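Local coordinates for protein SAM-dependent methyltransferase (Anabaena variabilis ATCC 29413, PDB 3GGD) that probably transfers a methyl group from S-adenosyl-L-methionine to an acceptor, and binds the product S-adenosyl-L-homocysteine, at residues A[116-119]-A[120-123]. Sequence-based numbering, arbitrary orientation.
Sequences AAQI and HSEI
Ala116 O receives the amide of His120 (O to N 2.9 Å, N-H...O angle 171°) and Ala117 O takes Ser121 N at 3.0 Å, the i to i+4 repeat of one alpha-helix across 116-119 and 120-123. Toward the C-terminal end the pattern becomes bifurcated: Glu122 N is shared between Gln118 O and Ile119 O, the latter at 2.9 Å with the donor well above the carbonyl plane, while Ile119 O also accepts from Ile123 N. Gln118 O is likewise doubly used, since Ser121 OG, placed between its own backbone N and carbonyl carbon (chi1 71°), folds back onto it at 2.6 Å. This last stretch of helix 113-123 belongs to the Rossmann-like methyltransferase domain, whose strand order 3-2-1-4-5-7-6, with 237-244 alone antiparallel, is the class I sheet, and leads into strand 127-131; on its inner side, Ala116 and Ile119 pack on helix 142-153. On the exposed flank, Gln118 NE2 donates to the anti lone pair of Glu122 OE2 at 2.7 Å, and that oxygen lies nearly in the amide plane, although amide and carboxylate are turned 51° apart. The other carboxylate oxygen, OE1, forms a salt bridge with Arg106 of strand 103-107. Ile119 and Ile123 run side by side, CG2 to CD1 3.8 Å; an alanine in place of Ile123 would probably leave Ile119 CG2 without this apolar neighbour and lose packing against Pro59.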
ATOM      1  N   ALA A 116      10.788  -2.681  12.436  1.00 58.80           N
ATOM      2  CA  ALA A 116      11.134  -1.366  11.921  1.00 58.65           C
ATOM      3  C   ALA A 116      12.339  -0.767  12.655  1.00 58.39           C
ATOM      4  O   ALA A 116      13.204  -0.148  12.031  1.00 57.76           O
ATOM      5  CB  ALA A 116       9.870  -0.413  11.949  1.00 58.43           C
ATOM      6  N   ALA A 117      12.388  -0.924  13.984  1.00 57.99           N
ATOM      7  CA  ALA A 117      13.505  -0.451  14.758  1.00 58.23           C
ATOM      8  C   ALA A 117      14.808  -1.103  14.256  1.00 58.85           C
ATOM      9  O   ALA A 117      15.836  -0.439  14.153  1.00 58.20           O
ATOM     10  CB  ALA A 117      13.287  -0.738  16.323  1.00 56.67           C
ATOM     11  N   GLN A 118      14.758  -2.393  13.939  1.00 59.78           N
ATOM     12  CA  GLN A 118      15.950  -3.110  13.465  1.00 61.34           C
ATOM     13  C   GLN A 118      16.423  -2.509  12.133  1.00 61.39           C
ATOM     14  O   GLN A 118      17.585  -2.120  12.001  1.00 61.86           O
ATOM     15  CB  GLN A 118      15.656  -4.611  13.317  1.00 61.90           C
ATOM     16  CG  GLN A 118      16.823  -5.438  12.789  1.00 63.04           C
ATOM     17  CD  GLN A 118      18.069  -5.339  13.632  1.00 64.53           C
ATOM     18  OE1 GLN A 118      18.013  -5.536  14.841  1.00 64.99           O
ATOM     19  NE2 GLN A 118      19.211  -5.045  12.993  1.00 64.28           N
ATOM     20  N   ILE A 119      15.509  -2.370  11.199  1.00 61.13           N
ATOM     21  CA  ILE A 119      15.813  -1.785   9.901  1.00 62.57           C
ATOM     22  C   ILE A 119      16.422  -0.368  10.051  1.00 61.66           C
ATOM     23  O   ILE A 119      17.470  -0.053   9.480  1.00 59.80           O
ATOM     24  CB  ILE A 119      14.530  -1.685   9.039  1.00 63.69           C
ATOM     25  CG1 ILE A 119      14.145  -3.052   8.474  1.00 68.09           C
ATOM     26  CG2 ILE A 119      14.759  -0.761   7.843  1.00 66.68           C
ATOM     27  CD1 ILE A 119      14.908  -3.388   7.191  1.00 74.21           C
ATOM     28  N   HIS A 120      15.760   0.494  10.829  1.00 60.97           N
ATOM     29  CA  HIS A 120      16.244   1.854  10.981  1.00 59.62           C
ATOM     30  C   HIS A 120      17.649   1.843  11.625  1.00 59.14           C
ATOM     31  O   HIS A 120      18.467   2.705  11.305  1.00 59.03           O
ATOM     32  CB  HIS A 120      15.260   2.764  11.764  1.00 59.66           C
ATOM     33  CG  HIS A 120      15.701   4.189  11.842  1.00 57.39           C
ATOM     34  ND1 HIS A 120      16.649   4.627  12.739  1.00 56.99           N
ATOM     35  CD2 HIS A 120      15.332   5.276  11.122  1.00 58.18           C
ATOM     36  CE1 HIS A 120      16.866   5.922  12.549  1.00 58.57           C
ATOM     37  NE2 HIS A 120      16.066   6.345  11.578  1.00 59.05           N
ATOM     38  N   SER A 121      17.927   0.901  12.529  1.00 58.79           N
ATOM     39  CA  SER A 121      19.241   0.866  13.173  1.00 58.50           C
ATOM     40  C   SER A 121      20.328   0.567  12.116  1.00 59.24           C
ATOM     41  O   SER A 121      21.476   0.973  12.283  1.00 58.34           O
ATOM     42  CB  SER A 121      19.327  -0.149  14.298  1.00 58.34           C
ATOM     43  OG  SER A 121      19.312  -1.483  13.809  1.00 60.65           O
ATOM     44  N   GLU A 122      19.955  -0.124  11.044  1.00 59.38           N
ATOM     45  CA  GLU A 122      20.878  -0.441   9.956  1.00 60.19           C
ATOM     46  C   GLU A 122      21.025   0.651   8.916  1.00 59.42           C
ATOM     47  O   GLU A 122      22.111   0.911   8.487  1.00 60.04           O
ATOM     48  CB  GLU A 122      20.410  -1.709   9.241  1.00 60.08           C
ATOM     49  CG  GLU A 122      20.447  -2.956  10.140  1.00 61.94           C
ATOM     50  CD  GLU A 122      19.773  -4.164   9.497  1.00 62.88           C
ATOM     51  OE1 GLU A 122      19.766  -4.241   8.251  1.00 65.48           O
ATOM     52  OE2 GLU A 122      19.278  -5.035  10.248  1.00 66.70           O
ATOM     53  N   ILE A 123      19.949   1.313   8.517  1.00 59.67           N
ATOM     54  CA  ILE A 123      20.010   2.209   7.358  1.00 59.02           C
ATOM     55  C   ILE A 123      19.805   3.699   7.649  1.00 59.23           C
ATOM     56  O   ILE A 123      20.022   4.544   6.773  1.00 59.01           O
ATOM     57  CB  ILE A 123      19.049   1.707   6.238  1.00 59.96           C
ATOM     58  CG1 ILE A 123      17.586   1.909   6.611  1.00 60.67           C
ATOM     59  CG2 ILE A 123      19.341   0.210   5.897  1.00 58.52           C
ATOM     60  CD1 ILE A 123      16.563   1.679   5.476  1.00 59.44           C
TER